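PDB 3MAL: stromal cell-derived factor 2-like protein from Arabidopsis thaliana, which takes part in protein quality control and the unfolded protein response of the endoplasmic reticulum, in a complex with ERDJ3B and BIP1 needed for accumulation of the immune receptor EFR. Local coordinates for residues T31-D39 / S50-N61; I18-E29 / I183-L194. All blocks are in the same frame, centred on the assembly; numbering follows the deposited sequence. Where two conformers were deposited one is given.

Interaction 1: T31-D39 / S50-N61; sequences TKFRLHSHD and SVTGFPGVVDSN
Strand 34-38 runs antiparallel to strand 50-54, with Arg34 facing Phe54 and His36 facing Thr52 as hydrogen-bonded pairs. Arg34 N bonds Phe54 O (2.8 Å), and Phe54 N bonds Arg34 O. Thr52 N bonds His36 O, while the reverse bond, from His36 N to Thr52 O, is bent and weak. Farther along, Ser37 N bonds Asn61 O.

The side-chain bonds gather at the histidines. His36 ND1 donates to Thr52 OG1 at 3.1 Å, with the hydroxyl tilted out of the ring plane. One water bonds His36 NE2 (2.8 Å), gives a proton to Asp59 OD2 and accepts one from Asn61 ND2. The imidazole is thus gripped at both nitrogens, which fixes its rotation. Outside the two segments, Gln169 OE1 bonds Thr52 OG1, Ser62 OG bonds Asp59 OD1 and Lys92 NZ bonds Asn61 OD1. His38 NE2 donates to Ser50 OG at 2.9 Å, in the plane of its ring.

The rings of His36 and Phe54 form an offset stack, centroids 4.5 Å apart and planes at 14°. Both side chains leave from the face of Arg34 and Thr52, and similar first torsions (CG anti to the backbone N, chi1 169° and -170°) let the rings lie nearly parallel. Pro55 CB sits over a face of the Phe33 ring in a CH-pi contact, 3.7 Å from its centroid.

On the other face, Leu35 CD1 packs on Val51 CG1 at 3.6 Å. The two strands lie in the second sheet of the MIR beta-trefoil, where 49-54 also pairs with 110-115 and 170-175. Leu35 also touches Leu26 of strand 23-28.

Interaction 2: I18-E29 / I183-L194; sequences ITYGSAIKLMHE and IWLAAEGVYLPL
Lys25 NZ and Glu188 OE1 form a salt bridge of 3.1 Å across the pair of strands that closes the six-stranded barrel of this MIR beta-trefoil. The lysine chain is extended beyond CG and approaches the carboxylate on its syn side, but tilted out of its plane. The other oxygen, Glu188 OE2, is held by Arg34. At the chain ends, Thr19 OG1 donates to Leu192 O (2.7 Å).

The backbones of 23-28 and 184-190 pair antiparallel. Ala23 with Val190, Lys25 with Ala187 and Met27 with Leu185 each exchange two hydrogen bonds, and Glu29 N adds a straight one to Ile183 O (3.0 Å, 170°). A beta bulge shifts the register between Ala23 and Lys25, where segment 183-194 turns a corner at Glu188. Gly189 CA lies 3.0 Å from Ala23 O at the bulge.

Packing differs on the two faces. On that of Leu26 and His28, Trp184 lies between these two residues: Leu26 CD2 meets one side of the indole and His28 the other. The His28 edge points to the indole face, with planes at 62°, and His28 CB makes a CH-pi contact with the six-membered ring. Leu155 O takes the indole N-H. Nearby, Ile18 CD1 presses on Ala186 CB at 3.3 Å, a tight fit. The Tyr191 ring edge meets Ile24 CG2, and its hydroxyl bonds Gln140. On the face of Ala23, Lys25 and Met27, Met27 bends at its last torsion (chi3 80°). That brings CE to 3.3 Å from Leu185 CD1, closer than usual for two methyl groups.

In the fold
Both contacts are antiparallel strand pairs, and both are partly buried. Interaction 2 joins sequence ends, MIR 1 to MIR 3, and so closes the barrel; interaction 1 is local, within MIR 1, and lies in the other sheet of the trefoil. Their chemistry differs accordingly. Interaction 2 buries more surface, with an aliphatic and indole interior. Interaction 1 relies on histidines, hydroxyls and a bridging water. Strand 23-28 is followed in the chain by 34-38, and the two contacts also touch. Glu188 has charge partners from both, and Leu35 N probably bonds Leu26 O at 2.9 Å.

Interaction 1: T31-D39 / S50-N61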
loop_
_atom_site.group_PDB
_atom_site.type_symbol
_atom_site.label_atom_id
_atom_site.label_comp_id
_atom_site.label_asym_id
_atom_site.label_seq_id
_atom_site.Cartn_x
_atom_site.Cartn_y
_atom_site.Cartn_z
ATOM N N THR A 31 -5.360 -11.697 -7.535
ATOM C CA THR A 31 -6.716 -11.888 -7.035
ATOM C C THR A 31 -7.694 -10.759 -7.388
ATOM O O THR A 31 -8.914 -10.922 -7.252
ATOM C CB THR A 31 -6.719 -12.005 -5.501
ATOM O OG1 THR A 31 -6.285 -10.759 -4.950
ATOM C CG2 THR A 31 -5.811 -13.137 -5.032
ATOM N N LYS A 32 -7.161 -9.605 -7.806
ATOM C CA LYS A 32 -7.986 -8.429 -8.109
ATOM C C LYS A 32 -8.565 -7.713 -6.864
ATOM O O LYS A 32 -9.308 -6.750 -7.004
ATOM C CB LYS A 32 -9.107 -8.752 -9.122
ATOM C CG LYS A 32 -8.663 -9.597 -10.355
ATOM C CD LYS A 32 -7.519 -8.939 -11.123
ATOM C CE LYS A 32 -7.098 -9.834 -12.314
ATOM N NZ LYS A 32 -5.846 -9.338 -12.970
ATOM N N PHE A 33 -8.209 -8.165 -5.660
ATOM C CA PHE A 33 -8.648 -7.480 -4.425
ATOM C C PHE A 33 -7.933 -6.133 -4.246
ATOM O O PHE A 33 -6.803 -5.941 -4.717
ATOM C CB PHE A 33 -8.451 -8.378 -3.177
ATOM C CG PHE A 33 -9.528 -9.463 -3.005
ATOM C CD1 PHE A 33 -9.919 -10.278 -4.084
ATOM C CD2 PHE A 33 -10.129 -9.675 -1.764
ATOM C CE1 PHE A 33 -10.921 -11.278 -3.920
ATOM C CE2 PHE A 33 -11.105 -10.663 -1.587
ATOM C CZ PHE A 33 -11.505 -11.472 -2.681
ATOM N N ARG A 34 -8.591 -5.200 -3.563
ATOM C CA ARG A 34 -8.025 -3.872 -3.382
ATOM C C ARG A 34 -7.413 -3.667 -1.985
ATOM O O ARG A 34 -7.988 -4.053 -0.970
ATOM C CB ARG A 34 -9.079 -2.783 -3.627
ATOM C CG ARG A 34 -9.432 -2.553 -5.047
ATOM C CD ARG A 34 -10.605 -3.436 -5.440
ATOM N NE ARG A 34 -11.375 -2.855 -6.531
ATOM C CZ ARG A 34 -11.419 -3.369 -7.748
ATOM N NH1 ARG A 34 -10.763 -4.495 -8.005
ATOM N NH2 ARG A 34 -12.133 -2.781 -8.697
ATOM N N LEU A 35 -6.252 -3.022 -1.946
ATOM C CA LEU A 35 -5.658 -2.621 -0.675
ATOM C C LEU A 35 -6.649 -1.746 0.107
ATOM O O LEU A 35 -7.161 -0.752 -0.411
ATOM C CB LEU A 35 -4.311 -1.905 -0.927
ATOM C CG LEU A 35 -3.439 -1.603 0.306
ATOM C CD1 LEU A 35 -2.882 -2.917 0.909
ATOM C CD2 LEU A 35 -2.315 -0.594 -0.034
ATOM N N HIS A 36 -6.903 -2.120 1.363
ATOM C CA HIS A 36 -8.017 -1.606 2.119
ATOM C C HIS A 36 -7.677 -1.461 3.612
ATOM O O HIS A 36 -6.905 -2.247 4.188
ATOM C CB HIS A 36 -9.207 -2.567 1.899
ATOM C CG HIS A 36 -10.389 -2.351 2.800
ATOM N ND1 HIS A 36 -10.506 -2.965 4.025
ATOM C CD2 HIS A 36 -11.558 -1.694 2.597
ATOM C CE1 HIS A 36 -11.663 -2.634 4.572
ATOM N NE2 HIS A 36 -12.322 -1.870 3.720
ATOM N N SER A 37 -8.234 -0.427 4.240
ATOM C CA SER A 37 -8.114 -0.293 5.701
ATOM C C SER A 37 -9.425 0.183 6.285
ATOM O O SER A 37 -10.403 0.388 5.561
ATOM C CB SER A 37 -6.912 0.592 6.118
ATOM O OG SER A 37 -6.551 0.372 7.485
ATOM N N HIS A 38 -9.449 0.362 7.596
ATOM C CA HIS A 38 -10.689 0.636 8.300
ATOM C C HIS A 38 -10.325 0.863 9.758
ATOM O O HIS A 38 -9.197 0.604 10.145
ATOM C CB HIS A 38 -11.694 -0.520 8.143
ATOM C CG HIS A 38 -11.106 -1.909 8.244
ATOM N ND1 HIS A 38 -11.767 -3.023 7.765
ATOM C CD2 HIS A 38 -9.941 -2.362 8.761
ATOM C CE1 HIS A 38 -11.042 -4.101 8.008
ATOM N NE2 HIS A 38 -9.933 -3.729 8.617
ATOM N N ASP A 39 -11.300 1.288 10.558
ATOM C CA ASP A 39 -11.068 1.696 11.938
ATOM C C ASP A 39 -11.099 0.521 12.949
ATOM O O ASP A 39 -11.846 0.564 13.925
ATOM C CB ASP A 39 -12.108 2.779 12.324
ATOM C CG ASP A 39 -11.821 3.424 13.659
ATOM O OD1 ASP A 39 -10.687 3.278 14.170
ATOM O OD2 ASP A 39 -12.740 4.088 14.223
ATOM N N SER A 50 -5.613 -2.577 11.259
ATOM C CA SER A 50 -5.430 -3.646 10.290
ATOM C C SER A 50 -5.624 -3.183 8.844
ATOM O O SER A 50 -6.234 -2.141 8.566
ATOM C CB SER A 50 -6.374 -4.807 10.602
ATOM O OG SER A 50 -7.725 -4.385 10.460
ATOM N N VAL A 51 -5.019 -3.942 7.944
ATOM C CA VAL A 51 -5.034 -3.682 6.500
ATOM C C VAL A 51 -5.415 -5.032 5.855
ATOM O O VAL A 51 -4.957 -6.078 6.303
ATOM C CB VAL A 51 -3.634 -3.188 6.019
ATOM C CG1 VAL A 51 -3.524 -3.236 4.480
ATOM C CG2 VAL A 51 -3.344 -1.787 6.544
ATOM N N THR A 52 -6.265 -5.002 4.829
ATOM C CA THR A 52 -6.749 -6.213 4.160
ATOM C C THR A 52 -6.864 -6.016 2.661
ATOM O O THR A 52 -6.688 -4.893 2.145
ATOM C CB THR A 52 -8.167 -6.639 4.658
ATOM O OG1 THR A 52 -9.149 -5.701 4.189
ATOM C CG2 THR A 52 -8.224 -6.753 6.183
ATOM N N GLY A 53 -7.143 -7.115 1.961
ATOM C CA GLY A 53 -7.578 -7.076 0.579
ATOM C C GLY A 53 -9.097 -7.089 0.518
ATOM O O GLY A 53 -9.729 -7.950 1.094
ATOM N N PHE A 54 -9.674 -6.116 -0.178
ATOM C CA PHE A 54 -11.132 -5.925 -0.243
ATOM C C PHE A 54 -11.670 -6.110 -1.691
ATOM O O PHE A 54 -11.208 -5.455 -2.617
ATOM C CB PHE A 54 -11.456 -4.513 0.268
ATOM C CG PHE A 54 -12.904 -4.264 0.487
ATOM C CD1 PHE A 54 -13.493 -4.575 1.719
ATOM C CD2 PHE A 54 -13.693 -3.708 -0.523
ATOM C CE1 PHE A 54 -14.850 -4.339 1.929
ATOM C CE2 PHE A 54 -15.057 -3.466 -0.317
ATOM C CZ PHE A 54 -15.636 -3.782 0.902
ATOM N N PRO A 55 -12.686 -6.970 -1.890
ATOM C CA PRO A 55 -13.066 -7.237 -3.299
ATOM C C PRO A 55 -14.044 -6.261 -4.002
ATOM O O PRO A 55 -13.976 -6.123 -5.231
ATOM C CB PRO A 55 -13.672 -8.646 -3.229
ATOM C CG PRO A 55 -14.275 -8.715 -1.819
ATOM C CD PRO A 55 -13.383 -7.862 -0.932
ATOM N N GLY A 56 -14.947 -5.620 -3.256
ATOM C CA GLY A 56 -15.987 -4.746 -3.842
ATOM C C GLY A 56 -15.427 -3.456 -4.440
ATOM O O GLY A 56 -14.454 -2.887 -3.918
ATOM N N VAL A 57 -16.039 -3.012 -5.537
ATOM C CA VAL A 57 -15.643 -1.800 -6.255
ATOM C C VAL A 57 -15.924 -0.515 -5.471
ATOM O O VAL A 57 -15.094 0.417 -5.435
ATOM C CB VAL A 57 -16.369 -1.697 -7.662
ATOM C CG1 VAL A 57 -16.090 -0.359 -8.333
ATOM C CG2 VAL A 57 -15.979 -2.812 -8.567
ATOM N N VAL A 58 -17.106 -0.416 -4.866
ATOM C CA VAL A 58 -17.404 0.831 -4.170
ATOM C C VAL A 58 -17.130 0.800 -2.670
ATOM O O VAL A 58 -17.804 0.140 -1.888
ATOM C CB VAL A 58 -18.691 1.612 -4.691
ATOM C CG1 VAL A 58 -19.427 0.877 -5.802
ATOM C CG2 VAL A 58 -19.590 2.207 -3.576
ATOM N N ASP A 59 -16.079 1.527 -2.306
ATOM C CA ASP A 59 -15.484 1.435 -0.986
ATOM C C ASP A 59 -14.499 2.588 -0.808
ATOM O O ASP A 59 -13.396 2.545 -1.346
ATOM C CB ASP A 59 -14.751 0.091 -0.846
ATOM C CG ASP A 59 -14.204 -0.105 0.535
ATOM O OD1 ASP A 59 -12.980 -0.297 0.671
ATOM O OD2 ASP A 59 -15.008 -0.044 1.480
ATOM N N SER A 60 -14.903 3.631 -0.077
ATOM C CA SER A 60 -14.023 4.802 0.141
ATOM C C SER A 60 -12.788 4.377 0.940
ATOM O O SER A 60 -11.716 4.965 0.801
ATOM C CB SER A 60 -14.769 5.933 0.860
ATOM O OG SER A 60 -15.350 5.462 2.052
ATOM N N ASN A 61 -12.945 3.311 1.737
ATOM C CA ASN A 61 -11.851 2.709 2.504
ATOM C C ASN A 61 -10.745 2.060 1.664
ATOM O O ASN A 61 -9.725 1.608 2.227
ATOM C CB ASN A 61 -12.400 1.681 3.514
ATOM C CG ASN A 61 -12.950 2.327 4.768
ATOM O OD1 ASN A 61 -12.552 3.436 5.124
ATOM N ND2 ASN A 61 -13.872 1.641 5.448
HETATM O O HOH W 1 -14.800 -0.672 4.067
#

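Interaction 2: I18-E29 / I183-L194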
loop_
_atom_site.group_PDB
_atom_site.type_symbol
_atom_site.label_atom_id
_atom_site.label_comp_id
_atom_site.label_asym_id
_atom_site.label_seq_id
_atom_site.Cartn_x
_atom_site.Cartn_y
_atom_site.Cartn_z
ATOM N N ILE A 18 1.028 8.927 -12.518
ATOM C CA ILE A 18 0.625 9.061 -11.136
ATOM C C ILE A 18 1.546 10.043 -10.419
ATOM O O ILE A 18 2.752 9.819 -10.332
ATOM C CB ILE A 18 0.653 7.696 -10.434
ATOM C CG1 ILE A 18 -0.354 6.736 -11.101
ATOM C CG2 ILE A 18 0.435 7.865 -8.936
ATOM C CD1 ILE A 18 -0.299 5.312 -10.568
ATOM N N THR A 19 0.986 11.131 -9.899
ATOM C CA THR A 19 1.798 12.197 -9.305
ATOM C C THR A 19 1.633 12.220 -7.784
ATOM O O THR A 19 0.640 11.710 -7.262
ATOM C CB THR A 19 1.367 13.581 -9.850
ATOM O OG1 THR A 19 -0.063 13.697 -9.752
ATOM C CG2 THR A 19 1.789 13.742 -11.321
ATOM N N TYR A 20 2.578 12.827 -7.070
ATOM C CA TYR A 20 2.395 12.961 -5.629
ATOM C C TYR A 20 1.150 13.797 -5.357
ATOM O O TYR A 20 0.867 14.762 -6.088
ATOM C CB TYR A 20 3.625 13.588 -4.965
ATOM C CG TYR A 20 4.843 12.690 -5.011
ATOM C CD1 TYR A 20 5.844 12.884 -5.979
ATOM C CD2 TYR A 20 4.999 11.647 -4.110
ATOM C CE1 TYR A 20 6.957 12.049 -6.045
ATOM C CE2 TYR A 20 6.154 10.821 -4.157
ATOM C CZ TYR A 20 7.110 11.032 -5.130
ATOM O OH TYR A 20 8.229 10.221 -5.211
ATOM N N GLY A 21 0.416 13.431 -4.305
ATOM C CA GLY A 21 -0.834 14.107 -3.997
ATOM C C GLY A 21 -2.049 13.423 -4.604
ATOM O O GLY A 21 -3.176 13.784 -4.296
ATOM N N SER A 22 -1.826 12.431 -5.462
ATOM C CA SER A 22 -2.948 11.791 -6.123
ATOM C C SER A 22 -3.608 10.750 -5.214
ATOM O O SER A 22 -2.971 10.211 -4.282
ATOM C CB SER A 22 -2.514 11.158 -7.442
ATOM O OG SER A 22 -2.055 9.852 -7.192
ATOM N N ALA A 23 -4.897 10.510 -5.466
ATOM C CA ALA A 23 -5.630 9.453 -4.766
ATOM C C ALA A 23 -5.726 8.218 -5.668
ATOM O O ALA A 23 -6.083 8.317 -6.844
ATOM C CB ALA A 23 -7.021 9.917 -4.349
ATOM N N ILE A 24 -5.377 7.060 -5.111
ATOM C CA ILE A 24 -5.352 5.821 -5.885
ATOM C C ILE A 24 -6.001 4.662 -5.140
ATOM O O ILE A 24 -6.099 4.685 -3.908
ATOM C CB ILE A 24 -3.904 5.397 -6.279
ATOM C CG1 ILE A 24 -3.092 4.969 -5.049
ATOM C CG2 ILE A 24 -3.241 6.487 -7.170
ATOM C CD1 ILE A 24 -1.758 4.280 -5.372
ATOM N N LYS A 25 -6.450 3.671 -5.904
ATOM C CA LYS A 25 -6.609 2.326 -5.385
ATOM C C LYS A 25 -5.441 1.470 -5.893
ATOM O O LYS A 25 -4.823 1.779 -6.922
ATOM C CB LYS A 25 -7.955 1.740 -5.772
ATOM C CG LYS A 25 -9.122 2.559 -5.263
ATOM C CD LYS A 25 -10.433 1.770 -5.359
ATOM C CE LYS A 25 -11.592 2.601 -4.784
ATOM N NZ LYS A 25 -12.883 1.880 -4.969
ATOM N N LEU A 26 -5.091 0.452 -5.116
ATOM C CA LEU A 26 -4.012 -0.452 -5.453
ATOM C C LEU A 26 -4.580 -1.856 -5.534
ATOM O O LEU A 26 -5.017 -2.419 -4.521
ATOM C CB LEU A 26 -2.903 -0.357 -4.397
ATOM C CG LEU A 26 -1.538 -0.820 -4.889
ATOM C CD1 LEU A 26 -0.904 0.180 -5.882
ATOM C CD2 LEU A 26 -0.608 -1.080 -3.676
ATOM N N MET A 27 -4.601 -2.412 -6.745
ATOM C CA MET A 27 -5.179 -3.710 -6.983
ATOM C C MET A 27 -4.106 -4.791 -7.054
ATOM O O MET A 27 -3.110 -4.644 -7.775
ATOM C CB MET A 27 -5.985 -3.691 -8.282
ATOM C CG MET A 27 -6.767 -4.983 -8.550
ATOM S SD MET A 27 -7.462 -5.104 -10.218
ATOM C CE MET A 27 -6.009 -5.603 -11.124
ATOM N N HIS A 28 -4.339 -5.870 -6.304
ATOM C CA HIS A 28 -3.528 -7.093 -6.333
ATOM C C HIS A 28 -3.679 -7.762 -7.700
ATOM O O HIS A 28 -4.789 -8.099 -8.111
ATOM C CB HIS A 28 -4.038 -8.016 -5.230
ATOM C CG HIS A 28 -3.236 -9.271 -5.040
ATOM N ND1 HIS A 28 -1.904 -9.271 -4.683
ATOM C CD2 HIS A 28 -3.605 -10.572 -5.104
ATOM C CE1 HIS A 28 -1.483 -10.518 -4.544
ATOM N NE2 HIS A 28 -2.491 -11.326 -4.813
ATOM N N GLU A 29 -2.592 -7.924 -8.433
ATOM C CA GLU A 29 -2.773 -8.451 -9.804
ATOM C C GLU A 29 -3.445 -9.821 -9.906
ATOM O O GLU A 29 -4.289 -10.024 -10.762
ATOM C CB GLU A 29 -1.478 -8.485 -10.585
ATOM C CG GLU A 29 -1.721 -8.922 -12.042
ATOM C CD GLU A 29 -0.445 -8.899 -12.863
ATOM O OE1 GLU A 29 0.570 -9.486 -12.417
ATOM O OE2 GLU A 29 -0.453 -8.311 -13.977
ATOM N N ILE A 183 2.737 -8.658 -7.076
ATOM C CA ILE A 183 2.603 -7.624 -8.081
ATOM C C ILE A 183 1.270 -6.896 -7.894
ATOM O O ILE A 183 0.220 -7.498 -7.590
ATOM C CB ILE A 183 2.837 -8.148 -9.519
ATOM C CG1 ILE A 183 2.862 -6.985 -10.524
ATOM C CG2 ILE A 183 1.829 -9.216 -9.884
ATOM C CD1 ILE A 183 1.501 -6.553 -11.031
ATOM N N TRP A 184 1.342 -5.576 -8.003
ATOM C CA TRP A 184 0.179 -4.710 -7.827
ATOM C C TRP A 184 0.041 -3.753 -9.017
ATOM O O TRP A 184 0.990 -3.540 -9.770
ATOM C CB TRP A 184 0.317 -3.893 -6.528
ATOM C CG TRP A 184 0.346 -4.749 -5.276
ATOM C CD1 TRP A 184 1.414 -5.444 -4.778
ATOM C CD2 TRP A 184 -0.746 -4.994 -4.371
ATOM N NE1 TRP A 184 1.055 -6.104 -3.621
ATOM C CE2 TRP A 184 -0.261 -5.846 -3.350
ATOM C CE3 TRP A 184 -2.079 -4.585 -4.329
ATOM C CZ2 TRP A 184 -1.071 -6.290 -2.292
ATOM C CZ3 TRP A 184 -2.889 -5.022 -3.277
ATOM C CH2 TRP A 184 -2.377 -5.861 -2.272
ATOM N N LEU A 185 -1.149 -3.172 -9.146
ATOM C CA LEU A 185 -1.486 -2.205 -10.195
ATOM C C LEU A 185 -2.269 -1.026 -9.567
ATOM O O LEU A 185 -3.257 -1.235 -8.845
ATOM C CB LEU A 185 -2.351 -2.887 -11.271
ATOM C CG LEU A 185 -1.797 -4.213 -11.845
ATOM C CD1 LEU A 185 -2.862 -5.277 -12.027
ATOM C CD2 LEU A 185 -1.083 -3.995 -13.142
ATOM N N ALA A 186 -1.829 0.197 -9.819
ATOM C CA ALA A 186 -2.642 1.347 -9.430
ATOM C C ALA A 186 -3.832 1.469 -10.379
ATOM O O ALA A 186 -3.688 1.363 -11.608
ATOM C CB ALA A 186 -1.811 2.644 -9.404
ATOM N N ALA A 187 -5.013 1.686 -9.803
ATOM C CA ALA A 187 -6.246 1.852 -10.602
ATOM C C ALA A 187 -7.230 2.875 -9.999
ATOM O O ALA A 187 -7.049 3.359 -8.855
ATOM C CB ALA A 187 -6.924 0.499 -10.761
ATOM N N GLU A 188 -8.278 3.204 -10.749
ATOM C CA GLU A 188 -9.379 4.011 -10.206
ATOM C C GLU A 188 -8.931 5.307 -9.538
ATOM O O GLU A 188 -9.584 5.791 -8.626
ATOM C CB GLU A 188 -10.210 3.201 -9.199
ATOM C CG GLU A 188 -10.968 2.133 -9.870
ATOM C CD GLU A 188 -11.761 1.245 -8.934
ATOM O OE1 GLU A 188 -12.440 1.718 -7.990
ATOM O OE2 GLU A 188 -11.739 0.038 -9.191
ATOM N N GLY A 189 -7.832 5.879 -9.992
ATOM C CA GLY A 189 -7.279 7.005 -9.267
ATOM C C GLY A 189 -7.753 8.369 -9.719
ATOM O O GLY A 189 -8.446 8.503 -10.726
ATOM N N VAL A 190 -7.412 9.379 -8.930
ATOM C CA VAL A 190 -7.539 10.755 -9.354
ATOM C C VAL A 190 -6.135 11.326 -9.303
ATOM O O VAL A 190 -5.539 11.445 -8.226
ATOM C CB VAL A 190 -8.503 11.547 -8.452
ATOM C CG1 VAL A 190 -8.480 13.037 -8.821
ATOM C CG2 VAL A 190 -9.922 10.976 -8.565
ATOM N N TYR A 191 -5.592 11.656 -10.467
ATOM C CA TYR A 191 -4.190 12.043 -10.568
ATOM C C TYR A 191 -4.006 13.558 -10.753
ATOM O O TYR A 191 -4.576 14.161 -11.684
ATOM C CB TYR A 191 -3.495 11.233 -11.671
ATOM C CG TYR A 191 -3.893 9.750 -11.673
ATOM C CD1 TYR A 191 -4.617 9.210 -12.733
ATOM C CD2 TYR A 191 -3.560 8.909 -10.616
ATOM C CE1 TYR A 191 -4.999 7.876 -12.747
ATOM C CE2 TYR A 191 -3.932 7.553 -10.623
ATOM C CZ TYR A 191 -4.654 7.054 -11.692
ATOM O OH TYR A 191 -5.043 5.733 -11.724
ATOM N N LEU A 192 -3.246 14.171 -9.838
ATOM C CA LEU A 192 -3.020 15.603 -9.889
ATOM C C LEU A 192 -2.214 15.936 -11.148
ATOM O O LEU A 192 -1.388 15.114 -11.603
ATOM C CB LEU A 192 -2.318 16.115 -8.629
ATOM C CG LEU A 192 -3.024 15.995 -7.266
ATOM C CD1 LEU A 192 -2.266 16.840 -6.249
ATOM C CD2 LEU A 192 -4.537 16.415 -7.335
ATOM N N PRO A 193 -2.460 17.128 -11.729
ATOM C CA PRO A 193 -1.767 17.545 -12.947
ATOM C C PRO A 193 -0.263 17.463 -12.790
ATOM O O PRO A 193 0.269 17.693 -11.706
ATOM C CB PRO A 193 -2.207 19.003 -13.137
ATOM C CG PRO A 193 -3.427 19.161 -12.330
ATOM C CD PRO A 193 -3.425 18.127 -11.254
ATOM N N LEU A 194 0.410 17.104 -13.869
ATOM C CA LEU A 194 1.870 17.099 -13.910
ATOM C C LEU A 194 2.431 18.492 -13.927
ATOM O O LEU A 194 2.102 19.294 -14.823
ATOM C CB LEU A 194 2.362 16.394 -15.167
ATOM C CG LEU A 194 2.616 14.909 -15.138
ATOM C CD1 LEU A 194 2.755 14.428 -16.605
ATOM C CD2 LEU A 194 3.874 14.622 -14.330
#